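Local structure of mitotic checkpoint control protein kinase BUB1 (Drosophila melanogaster, 6JKK) at residues E156-M160 and F286-W291; H257-R263 and T280-F286; Y250-M256 and I294-L299. The protein belongs to the mitotic spindle checkpoint and is probably an ATP-binding protein kinase of the kinetochore, of which this chain is the kinase domain. All coordinates share one frame; numbering follows the deposited sequence.

Interaction 1 (E156-M160 and F286-W291); sequences EYVVM and FQRTMW
Glu-156 meets Phe-286, Gln-287 and Trp-291 where two helices of the kinase C-lobe come together: the first turn of helix 156-175 and the first turn of helix 288-299, for which Gln-287 is the N-cap. The polar part illustrates how one carboxylate oxygen can tie a side chain and a main chain together. Glu-156 OE2 accepts from Gln-287 N at 2.8 Å, on its syn lone pair and almost straight. With its anti lone pair, Glu-156 OE2 takes Trp-291 NE1 at 2.9 Å, in the indole plane but more bent (144°). The other oxygen, OE1, is joined through one water to Gln-287 NE2. With CG anti to the backbone N (chi1 -171°), the extended chain of Glu-156 carries its carboxylate across to the start of helix 288-299.

Stacking comes next. The carboxylate lies over one face of the Phe-286 ring, the two planes 16° apart, and Glu-156 CG sits above the same ring, 4.1 Å from its centroid, as a CH-pi contact. Both bonds and ring thus limit the rotation of the carboxylate. Replacing this glutamate by an alanine is likely to leave the indole N-H and the Gln-287 amide N-H without their common acceptor and to strip Phe-286 of its stacked partner.

The apolar part lies deeper. Met-160 CG packs 3.5 Å from Trp-291 CZ2, and Val-159 CG1 reaches Trp-291 CH2, while Leu-260 of helix 246-261 also touches the indole. Tyr-157 OH is hydrogen-bonded to Lys-324, and its ring carries Met-160 CE over the centre of one face. Met-160 CE ends 3.7 Å from Gln-287 CG and 3.9 Å from Met-290 CE.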
loop_
_atom_site.group_PDB
_atom_site.type_symbol
_atom_site.label_atom_id
_atom_site.label_comp_id
_atom_site.label_asym_id
_atom_site.label_seq_id
_atom_site.Cartn_x
_atom_site.Cartn_y
_atom_site.Cartn_z
ATOM N N GLU A 156 -15.957 -13.606 4.489
ATOM C CA GLU A 156 -14.917 -14.277 3.715
ATOM C C GLU A 156 -14.934 -13.874 2.244
ATOM O O GLU A 156 -13.884 -13.653 1.641
ATOM C CB GLU A 156 -15.075 -15.799 3.831
ATOM C CG GLU A 156 -13.910 -16.572 3.225
ATOM C CD GLU A 156 -14.234 -18.019 2.955
ATOM O OE1 GLU A 156 -15.370 -18.445 3.255
ATOM O OE2 GLU A 156 -13.351 -18.733 2.434
ATOM N N TYR A 157 -16.125 -13.771 1.667
ATOM C CA TYR A 157 -16.236 -13.465 0.242
ATOM C C TYR A 157 -15.930 -11.999 -0.059
ATOM O O TYR A 157 -15.346 -11.682 -1.101
ATOM C CB TYR A 157 -17.592 -13.920 -0.304
ATOM C CG TYR A 157 -17.647 -15.423 -0.444
ATOM C CD1 TYR A 157 -17.930 -16.237 0.650
ATOM C CD2 TYR A 157 -17.374 -16.033 -1.660
ATOM C CE1 TYR A 157 -17.963 -17.614 0.526
ATOM C CE2 TYR A 157 -17.404 -17.406 -1.791
ATOM C CZ TYR A 157 -17.693 -18.189 -0.698
ATOM O OH TYR A 157 -17.715 -19.558 -0.844
ATOM N N VAL A 158 -16.285 -11.107 0.862
ATOM C CA VAL A 158 -15.837 -9.716 0.747
ATOM C C VAL A 158 -14.307 -9.664 0.778
ATOM O O VAL A 158 -13.685 -8.922 0.009
ATOM C CB VAL A 158 -16.446 -8.813 1.844
ATOM C CG1 VAL A 158 -15.823 -7.432 1.808
ATOM C CG2 VAL A 158 -17.944 -8.696 1.652
ATOM N N VAL A 159 -13.694 -10.475 1.640
ATOM C CA VAL A 159 -12.231 -10.517 1.698
ATOM C C VAL A 159 -11.645 -11.055 0.383
ATOM O O VAL A 159 -10.633 -10.542 -0.104
ATOM C CB VAL A 159 -11.704 -11.318 2.915
ATOM C CG1 VAL A 159 -10.176 -11.344 2.925
ATOM C CG2 VAL A 159 -12.227 -10.715 4.230
ATOM N N MET A 160 -12.282 -12.067 -0.202
ATOM C CA MET A 160 -11.819 -12.581 -1.493
ATOM C C MET A 160 -11.835 -11.485 -2.549
ATOM O O MET A 160 -10.908 -11.376 -3.365
ATOM C CB MET A 160 -12.699 -13.728 -1.979
ATOM C CG MET A 160 -12.717 -14.931 -1.093
ATOM S SD MET A 160 -13.673 -16.188 -1.939
ATOM C CE MET A 160 -14.061 -17.227 -0.532
ATOM N N PHE A 286 -14.260 -22.487 5.525
ATOM C CA PHE A 286 -13.794 -21.493 4.564
ATOM C C PHE A 286 -13.413 -22.222 3.291
ATOM O O PHE A 286 -13.430 -23.452 3.241
ATOM C CB PHE A 286 -12.554 -20.741 5.069
ATOM C CG PHE A 286 -12.862 -19.548 5.928
ATOM C CD1 PHE A 286 -11.937 -18.515 6.053
ATOM C CD2 PHE A 286 -14.055 -19.471 6.634
ATOM C CE1 PHE A 286 -12.205 -17.412 6.860
ATOM C CE2 PHE A 286 -14.335 -18.378 7.441
ATOM C CZ PHE A 286 -13.409 -17.346 7.557
ATOM N N GLN A 287 -13.057 -21.470 2.258
ATOM C CA GLN A 287 -12.499 -22.088 1.070
ATOM C C GLN A 287 -11.041 -22.410 1.392
ATOM O O GLN A 287 -10.113 -21.777 0.889
ATOM C CB GLN A 287 -12.670 -21.178 -0.147
ATOM C CG GLN A 287 -14.149 -20.913 -0.471
ATOM C CD GLN A 287 -14.923 -22.199 -0.724
ATOM O OE1 GLN A 287 -14.537 -23.000 -1.571
ATOM N NE2 GLN A 287 -16.010 -22.410 0.021
ATOM N N ARG A 288 -10.879 -23.420 2.247
ATOM C CA ARG A 288 -9.615 -23.758 2.903
ATOM C C ARG A 288 -8.479 -24.011 1.927
ATOM O O ARG A 288 -7.420 -23.390 2.021
ATOM C CB ARG A 288 -9.812 -25.003 3.774
ATOM C CG ARG A 288 -9.434 -24.819 5.222
ATOM C CD ARG A 288 -8.333 -25.785 5.633
ATOM N NE ARG A 288 -8.625 -27.164 5.250
ATOM C CZ ARG A 288 -9.110 -28.087 6.074
ATOM N NH1 ARG A 288 -9.361 -27.786 7.343
ATOM N NH2 ARG A 288 -9.340 -29.317 5.635
ATOM N N THR A 289 -8.704 -24.939 1.002
ATOM C CA THR A 289 -7.713 -25.282 -0.011
ATOM C C THR A 289 -7.278 -24.043 -0.792
ATOM O O THR A 289 -6.092 -23.860 -1.071
ATOM C CB THR A 289 -8.248 -26.369 -0.971
ATOM O OG1 THR A 289 -8.607 -27.531 -0.214
ATOM C CG2 THR A 289 -7.191 -26.754 -1.995
ATOM N N MET A 290 -8.233 -23.178 -1.124
ATOM C CA MET A 290 -7.918 -21.970 -1.877
ATOM C C MET A 290 -7.038 -21.014 -1.078
ATOM O O MET A 290 -5.998 -20.558 -1.570
ATOM C CB MET A 290 -9.190 -21.246 -2.319
ATOM C CG MET A 290 -8.903 -19.932 -3.031
ATOM S SD MET A 290 -10.350 -18.866 -3.143
ATOM C CE MET A 290 -10.453 -18.276 -1.452
ATOM N N TRP A 291 -7.459 -20.698 0.146
ATOM C CA TRP A 291 -6.696 -19.781 0.988
ATOM C C TRP A 291 -5.317 -20.352 1.291
ATOM O O TRP A 291 -4.321 -19.626 1.270
ATOM C CB TRP A 291 -7.433 -19.473 2.296
ATOM C CG TRP A 291 -8.595 -18.533 2.127
ATOM C CD1 TRP A 291 -9.917 -18.812 2.344
ATOM C CD2 TRP A 291 -8.539 -17.170 1.688
ATOM N NE1 TRP A 291 -10.685 -17.703 2.067
ATOM C CE2 TRP A 291 -9.861 -16.680 1.667
ATOM C CE3 TRP A 291 -7.500 -16.313 1.314
ATOM C CZ2 TRP A 291 -10.169 -15.374 1.285
ATOM C CZ3 TRP A 291 -7.806 -15.013 0.937
ATOM C CH2 TRP A 291 -9.130 -14.558 0.925
HETATM O O HOH W 1 -16.501 -20.826 2.475
#

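Interaction 2 (H257-R263 and T280-F286)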
loop_
_atom_site.group_PDB
_atom_site.type_symbol
_atom_site.label_atom_id
_atom_site.label_comp_id
_atom_site.label_asym_id
_atom_site.label_seq_id
_atom_site.Cartn_x
_atom_site.Cartn_y
_atom_site.Cartn_z
ATOM N N HIS A 257 -4.585 -11.708 5.902
ATOM C CA HIS A 257 -4.732 -12.339 7.215
ATOM C C HIS A 257 -5.522 -11.469 8.197
ATOM O O HIS A 257 -6.364 -11.973 8.949
ATOM C CB HIS A 257 -3.347 -12.669 7.791
ATOM C CG HIS A 257 -3.383 -13.514 9.025
ATOM N ND1 HIS A 257 -3.672 -13.002 10.272
ATOM C CD2 HIS A 257 -3.145 -14.836 9.209
ATOM C CE1 HIS A 257 -3.626 -13.973 11.168
ATOM N NE2 HIS A 257 -3.308 -15.097 10.549
ATOM N N VAL A 258 -5.238 -10.170 8.203
ATOM C CA VAL A 258 -5.944 -9.246 9.096
ATOM C C VAL A 258 -7.422 -9.158 8.720
ATOM O O VAL A 258 -8.294 -9.116 9.594
ATOM C CB VAL A 258 -5.303 -7.837 9.081
ATOM C CG1 VAL A 258 -6.090 -6.878 9.956
ATOM C CG2 VAL A 258 -3.880 -7.909 9.575
ATOM N N LEU A 259 -7.700 -9.142 7.416
ATOM C CA LEU A 259 -9.067 -9.043 6.922
ATOM C C LEU A 259 -9.861 -10.295 7.280
ATOM O O LEU A 259 -10.991 -10.210 7.765
ATOM C CB LEU A 259 -9.071 -8.835 5.402
ATOM C CG LEU A 259 -8.386 -7.572 4.870
ATOM C CD1 LEU A 259 -8.501 -7.486 3.355
ATOM C CD2 LEU A 259 -8.993 -6.348 5.506
ATOM N N LEU A 260 -9.263 -11.457 7.033
ATOM C CA LEU A 260 -9.925 -12.741 7.284
ATOM C C LEU A 260 -10.168 -13.023 8.767
ATOM O O LEU A 260 -11.227 -13.541 9.149
ATOM C CB LEU A 260 -9.091 -13.886 6.696
ATOM C CG LEU A 260 -9.260 -14.302 5.238
ATOM C CD1 LEU A 260 -8.300 -15.423 4.884
ATOM C CD2 LEU A 260 -10.694 -14.736 4.969
ATOM N N PHE A 261 -9.182 -12.696 9.599
ATOM C CA PHE A 261 -9.162 -13.194 10.967
ATOM C C PHE A 261 -9.291 -12.116 12.043
ATOM O O PHE A 261 -9.528 -12.428 13.212
ATOM C CB PHE A 261 -7.907 -14.054 11.197
ATOM C CG PHE A 261 -7.809 -15.244 10.273
ATOM C CD1 PHE A 261 -8.822 -16.200 10.242
ATOM C CD2 PHE A 261 -6.704 -15.412 9.450
ATOM C CE1 PHE A 261 -8.740 -17.297 9.394
ATOM C CE2 PHE A 261 -6.609 -16.503 8.600
ATOM C CZ PHE A 261 -7.629 -17.448 8.568
ATOM N N GLY A 262 -9.140 -10.852 11.660
ATOM C CA GLY A 262 -9.218 -9.769 12.628
ATOM C C GLY A 262 -7.982 -9.680 13.506
ATOM O O GLY A 262 -7.938 -8.900 14.463
ATOM N N ARG A 263 -6.973 -10.482 13.177
ATOM C CA ARG A 263 -5.745 -10.524 13.959
ATOM C C ARG A 263 -4.538 -10.391 13.050
ATOM O O ARG A 263 -4.609 -10.720 11.869
ATOM C CB ARG A 263 -5.641 -11.838 14.732
ATOM C CG ARG A 263 -6.607 -11.986 15.890
ATOM C CD ARG A 263 -6.359 -13.304 16.603
ATOM N NE ARG A 263 -6.652 -14.438 15.732
ATOM C CZ ARG A 263 -7.757 -15.173 15.807
ATOM N NH1 ARG A 263 -8.676 -14.908 16.730
ATOM N NH2 ARG A 263 -7.941 -16.183 14.968
ATOM N N THR A 280 -2.289 -19.284 12.293
ATOM C CA THR A 280 -3.739 -19.456 12.301
ATOM C C THR A 280 -4.207 -20.491 11.277
ATOM O O THR A 280 -3.875 -20.402 10.095
ATOM C CB THR A 280 -4.442 -18.111 11.997
ATOM O OG1 THR A 280 -4.100 -17.151 13.004
ATOM C CG2 THR A 280 -5.947 -18.287 11.968
ATOM N N ASN A 281 -4.978 -21.472 11.738
ATOM C CA ASN A 281 -5.608 -22.430 10.837
ATOM C C ASN A 281 -6.819 -21.815 10.141
ATOM O O ASN A 281 -7.725 -21.304 10.800
ATOM C CB ASN A 281 -6.045 -23.680 11.606
ATOM C CG ASN A 281 -4.880 -24.421 12.240
ATOM O OD1 ASN A 281 -3.854 -24.650 11.601
ATOM N ND2 ASN A 281 -5.037 -24.799 13.504
ATOM N N VAL A 282 -6.827 -21.854 8.812
ATOM C CA VAL A 282 -8.010 -21.484 8.044
ATOM C C VAL A 282 -9.112 -22.482 8.391
ATOM O O VAL A 282 -8.882 -23.689 8.343
ATOM C CB VAL A 282 -7.738 -21.548 6.531
ATOM C CG1 VAL A 282 -8.917 -20.991 5.753
ATOM C CG2 VAL A 282 -6.456 -20.787 6.184
ATOM N N PRO A 283 -10.301 -21.986 8.778
ATOM C CA PRO A 283 -11.417 -22.881 9.128
ATOM C C PRO A 283 -11.789 -23.805 7.965
ATOM O O PRO A 283 -11.785 -23.347 6.825
ATOM C CB PRO A 283 -12.564 -21.906 9.422
ATOM C CG PRO A 283 -11.883 -20.626 9.826
ATOM C CD PRO A 283 -10.634 -20.565 8.994
ATOM N N ARG A 284 -12.096 -25.073 8.244
ATOM C CA ARG A 284 -12.432 -26.041 7.187
ATOM C C ARG A 284 -13.595 -25.543 6.334
ATOM O O ARG A 284 -13.668 -25.828 5.136
ATOM C CB ARG A 284 -12.809 -27.400 7.796
ATOM C CG ARG A 284 -12.450 -28.674 6.975
ATOM C CD ARG A 284 -12.488 -28.553 5.436
ATOM N NE ARG A 284 -13.795 -28.177 4.897
ATOM C CZ ARG A 284 -14.212 -28.457 3.663
ATOM N NH1 ARG A 284 -13.430 -29.135 2.834
ATOM N NH2 ARG A 284 -15.415 -28.065 3.260
ATOM N N TYR A 285 -14.509 -24.803 6.948
ATOM C CA TYR A 285 -15.685 -24.343 6.221
ATOM C C TYR A 285 -15.410 -23.133 5.328
ATOM O O TYR A 285 -16.224 -22.800 4.459
ATOM C CB TYR A 285 -16.853 -24.087 7.169
ATOM C CG TYR A 285 -16.524 -23.258 8.378
ATOM C CD1 TYR A 285 -16.163 -23.860 9.578
ATOM C CD2 TYR A 285 -16.603 -21.878 8.332
ATOM C CE1 TYR A 285 -15.874 -23.107 10.689
ATOM C CE2 TYR A 285 -16.316 -21.114 9.436
ATOM C CZ TYR A 285 -15.954 -21.736 10.612
ATOM O OH TYR A 285 -15.665 -20.974 11.716
ATOM N N PHE A 286 -14.260 -22.487 5.525
ATOM C CA PHE A 286 -13.794 -21.493 4.564
ATOM C C PHE A 286 -13.413 -22.222 3.291
ATOM O O PHE A 286 -13.430 -23.452 3.241
ATOM C CB PHE A 286 -12.554 -20.741 5.069
ATOM C CG PHE A 286 -12.862 -19.548 5.928
ATOM C CD1 PHE A 286 -11.937 -18.515 6.053
ATOM C CD2 PHE A 286 -14.055 -19.471 6.634
ATOM C CE1 PHE A 286 -12.205 -17.412 6.860
ATOM C CE2 PHE A 286 -14.335 -18.378 7.441
ATOM C CZ PHE A 286 -13.409 -17.346 7.557
#
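An apolar contact built around a single aromatic ring, Phe-261, joins the C-terminal end of helix 246-261 to the loop that leads from strand 276-278 into helix 288-299. Thr-280 makes a CH-pi contact almost straight over the ring: its CG2 stands 3.7 Å from the centroid of the Phe-261 ring and only 2° off the normal, about equally far from all six ring carbons. The methyl gets there because CG2 is anti to the Thr-280 backbone N, which turns OG1 toward the histidine. Leu-260 CB covers the opposite face, so the phenyl is held between a methyl from the loop and a methylene of its own helix. At the rim, Pro-283 CD meets Phe-261 CE1 at 3.8 Å, near the ring plane, and Val-282 packs by CG2 against CZ.

Helix 246-261, the long central helix of the kinase C-lobe (helix F by its place in the fold), ends here. Gly-262 leaves it with positive phi, and the chain turns back far enough for His-257 ND1 to donate to Arg-263 O at 2.9 Å. Arg-263 O lies in the imidazole plane, whereas ND1 stands above the plane of that carbonyl. This bond fixes the imidazole, whose face is covered by Phe-261 CD2; His-257 NE2, at the ring edge, lies 3.3 Å from Thr-280 OG1. On the loop side, a type I beta turn from Pro-283 to Phe-286 is closed by the bond from Phe-286 N to Pro-283 O. The turn brings the Phe-286 ring back beside the helix, with Pro-283 CD over one of its faces, toward the rim. Leu-260 CD2 touches Phe-286 CE1 at 3.6 Å, and the leucine also touches Trp-291 and Phe-295 of helix 288-299.

Interaction 3 (Y250-M256 and I294-L299); sequences YGLVSVM and IFRTLL
Met-256 and Phe-295 pass each other in opposite directions between two nearly antiparallel helix segments of the kinase C-lobe, 250-256 and 294-299, whose axes come within 9.1 Å at an angle of 154°. Followed outward, Met-256 touches three residues of the other helix. Met-256 CB lies 4.1 Å from Phe-295 CE1. With CG anti to the carbonyl carbon (chi1 -61°) and the chain extended beyond, the thioether runs across toward the other helix. There Met-256 SD sits at the edge of the Phe-295 ring, 5.5 Å from its centroid, as a Met-aromatic contact. Met-256 SD also touches Ile-294 CG2 at 3.8 Å. At the tip, Met-256 CE ends against Leu-298 CD1, at 4.0 Å, with Ile-294 CG2 close by.

One turn back, Val-253 pushes both its methyls into the opposing helix. CG1 faces Phe-295 CD1, whereas Val-253 CG2 is pressed to 3.5 Å from Leu-298 CB, tighter than usual for two carbons, and also nears Leu-299 CG. At the far end Leu-299 CD2 packs 3.6 Å from Tyr-250 CD1; the phenol oxygen is directed to Leu-231 O, to which it is hydrogen-bonded. Met-265 lies against Val-253 and Tyr-250, and Leu-310, Leu-313 and Leu-317 of helix 310-322 back Leu-298 and Ile-294.

Between the two segments the touching side-chain atoms are carbon and sulfur alone, all seven residues are buried, and cohesion therefore probably rests on shape and dispersion, with the Met-aromatic contact a modest addition.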
loop_
_atom_site.group_PDB
_atom_site.type_symbol
_atom_site.label_atom_id
_atom_site.label_comp_id
_atom_site.label_asym_id
_atom_site.label_seq_id
_atom_site.Cartn_x
_atom_site.Cartn_y
_atom_site.Cartn_z
ATOM N N TYR A 250 4.811 -10.938 0.872
ATOM C CA TYR A 250 4.661 -11.220 2.297
ATOM C C TYR A 250 3.681 -10.226 2.913
ATOM O O TYR A 250 2.773 -10.618 3.651
ATOM C CB TYR A 250 6.023 -11.140 2.995
ATOM C CG TYR A 250 5.975 -11.333 4.497
ATOM C CD1 TYR A 250 6.022 -12.602 5.054
ATOM C CD2 TYR A 250 5.896 -10.243 5.353
ATOM C CE1 TYR A 250 5.984 -12.782 6.424
ATOM C CE2 TYR A 250 5.856 -10.406 6.716
ATOM C CZ TYR A 250 5.900 -11.678 7.248
ATOM O OH TYR A 250 5.861 -11.839 8.610
ATOM N N GLY A 251 3.852 -8.943 2.594
ATOM C CA GLY A 251 2.964 -7.905 3.097
ATOM C C GLY A 251 1.521 -8.128 2.689
ATOM O O GLY A 251 0.589 -7.924 3.489
ATOM N N LEU A 252 1.343 -8.558 1.440
ATOM C CA LEU A 252 0.029 -8.886 0.893
ATOM C C LEU A 252 -0.693 -9.929 1.740
ATOM O O LEU A 252 -1.863 -9.756 2.089
ATOM C CB LEU A 252 0.170 -9.419 -0.534
ATOM C CG LEU A 252 -0.449 -8.628 -1.684
ATOM C CD1 LEU A 252 -0.394 -9.440 -2.971
ATOM C CD2 LEU A 252 -1.879 -8.218 -1.369
ATOM N N VAL A 253 -0.000 -11.021 2.054
ATOM C CA VAL A 253 -0.577 -12.067 2.897
ATOM C C VAL A 253 -0.961 -11.513 4.260
ATOM O O VAL A 253 -2.036 -11.821 4.785
ATOM C CB VAL A 253 0.381 -13.262 3.072
ATOM C CG1 VAL A 253 -0.197 -14.280 4.038
ATOM C CG2 VAL A 253 0.636 -13.920 1.742
ATOM N N SER A 254 -0.084 -10.689 4.830
ATOM C CA SER A 254 -0.336 -10.128 6.149
ATOM C C SER A 254 -1.645 -9.336 6.136
ATOM O O SER A 254 -2.411 -9.381 7.099
ATOM C CB SER A 254 0.833 -9.249 6.606
ATOM O OG SER A 254 0.665 -7.911 6.170
ATOM N N VAL A 255 -1.916 -8.635 5.034
ATOM C CA VAL A 255 -3.160 -7.870 4.915
ATOM C C VAL A 255 -4.372 -8.798 4.773
ATOM O O VAL A 255 -5.407 -8.584 5.410
ATOM C CB VAL A 255 -3.128 -6.891 3.725
ATOM C CG1 VAL A 255 -4.447 -6.136 3.636
ATOM C CG2 VAL A 255 -1.986 -5.905 3.880
ATOM N N MET A 256 -4.245 -9.820 3.933
ATOM C CA MET A 256 -5.321 -10.797 3.774
ATOM C C MET A 256 -5.629 -11.445 5.119
ATOM O O MET A 256 -6.789 -11.686 5.446
ATOM C CB MET A 256 -4.942 -11.877 2.756
ATOM C CG MET A 256 -4.659 -11.368 1.351
ATOM S SD MET A 256 -4.222 -12.776 0.312
ATOM C CE MET A 256 -3.857 -11.932 -1.236
ATOM N N ILE A 294 -3.167 -19.808 -1.727
ATOM C CA ILE A 294 -2.769 -18.409 -1.813
ATOM C C ILE A 294 -1.661 -18.064 -0.815
ATOM O O ILE A 294 -0.643 -17.483 -1.194
ATOM C CB ILE A 294 -3.979 -17.471 -1.608
ATOM C CG1 ILE A 294 -5.010 -17.680 -2.721
ATOM C CG2 ILE A 294 -3.527 -16.007 -1.567
ATOM C CD1 ILE A 294 -6.367 -17.050 -2.424
ATOM N N PHE A 295 -1.858 -18.432 0.447
ATOM C CA PHE A 295 -0.879 -18.134 1.488
ATOM C C PHE A 295 0.448 -18.844 1.212
ATOM O O PHE A 295 1.517 -18.235 1.304
ATOM C CB PHE A 295 -1.413 -18.536 2.870
ATOM C CG PHE A 295 -2.624 -17.751 3.319
ATOM C CD1 PHE A 295 -3.054 -16.629 2.619
ATOM C CD2 PHE A 295 -3.328 -18.146 4.455
ATOM C CE1 PHE A 295 -4.168 -15.912 3.040
ATOM C CE2 PHE A 295 -4.442 -17.439 4.881
ATOM C CZ PHE A 295 -4.861 -16.320 4.174
ATOM N N ARG A 296 0.378 -20.125 0.858
ATOM C CA ARG A 296 1.587 -20.912 0.620
ATOM C C ARG A 296 2.381 -20.388 -0.572
ATOM O O ARG A 296 3.612 -20.307 -0.528
ATOM C CB ARG A 296 1.248 -22.390 0.417
ATOM C CG ARG A 296 2.471 -23.296 0.385
ATOM C CD ARG A 296 2.106 -24.763 0.171
ATOM N NE ARG A 296 0.689 -25.045 0.388
ATOM C CZ ARG A 296 -0.207 -25.167 -0.590
ATOM N NH1 ARG A 296 0.161 -25.028 -1.856
ATOM N NH2 ARG A 296 -1.473 -25.423 -0.302
ATOM N N THR A 297 1.666 -20.024 -1.632
ATOM C CA THR A 297 2.293 -19.553 -2.861
ATOM C C THR A 297 2.980 -18.208 -2.653
ATOM O O THR A 297 4.076 -17.964 -3.172
ATOM C CB THR A 297 1.250 -19.427 -3.978
ATOM O OG1 THR A 297 0.670 -20.712 -4.227
ATOM C CG2 THR A 297 1.880 -18.911 -5.255
ATOM N N LEU A 298 2.333 -17.332 -1.894
ATOM C CA LEU A 298 2.862 -15.988 -1.693
ATOM C C LEU A 298 3.960 -15.942 -0.631
ATOM O O LEU A 298 4.804 -15.046 -0.652
ATOM C CB LEU A 298 1.736 -15.012 -1.345
ATOM C CG LEU A 298 0.731 -14.649 -2.441
ATOM C CD1 LEU A 298 -0.466 -13.898 -1.863
ATOM C CD2 LEU A 298 1.396 -13.816 -3.518
ATOM N N LEU A 299 3.949 -16.903 0.293
ATOM C CA LEU A 299 4.943 -16.935 1.368
ATOM C C LEU A 299 6.184 -17.754 1.026
ATOM O O LEU A 299 7.263 -17.523 1.580
ATOM C CB LEU A 299 4.328 -17.495 2.654
ATOM C CG LEU A 299 3.358 -16.603 3.421
ATOM C CD1 LEU A 299 2.788 -17.338 4.617
ATOM C CD2 LEU A 299 4.072 -15.346 3.868
#

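Overall arrangement
All three contacts lie in the kinase C-lobe, on the same side of the chain's centre. Helix 288-299 gives its beginning to interaction 1 and its end to interaction 3; helix 246-261 serves interaction 3 and then, at its C-terminal end, interaction 2. The centres of interactions 1 and 2 are 8 Å apart, those of 2 and 3 12 Å, and those of 1 and 3 13 Å. Along the chain, interaction 2 falls within the spans of both others, while 1 and 3 alternate. Phe-286 is common to 1 and 2, and Leu-260 CD1 to Phe-295 CZ (3.6 Å) links 2 to 3, so side-chain packing ties these helices, helix 156-175 and the 280-286 loop together.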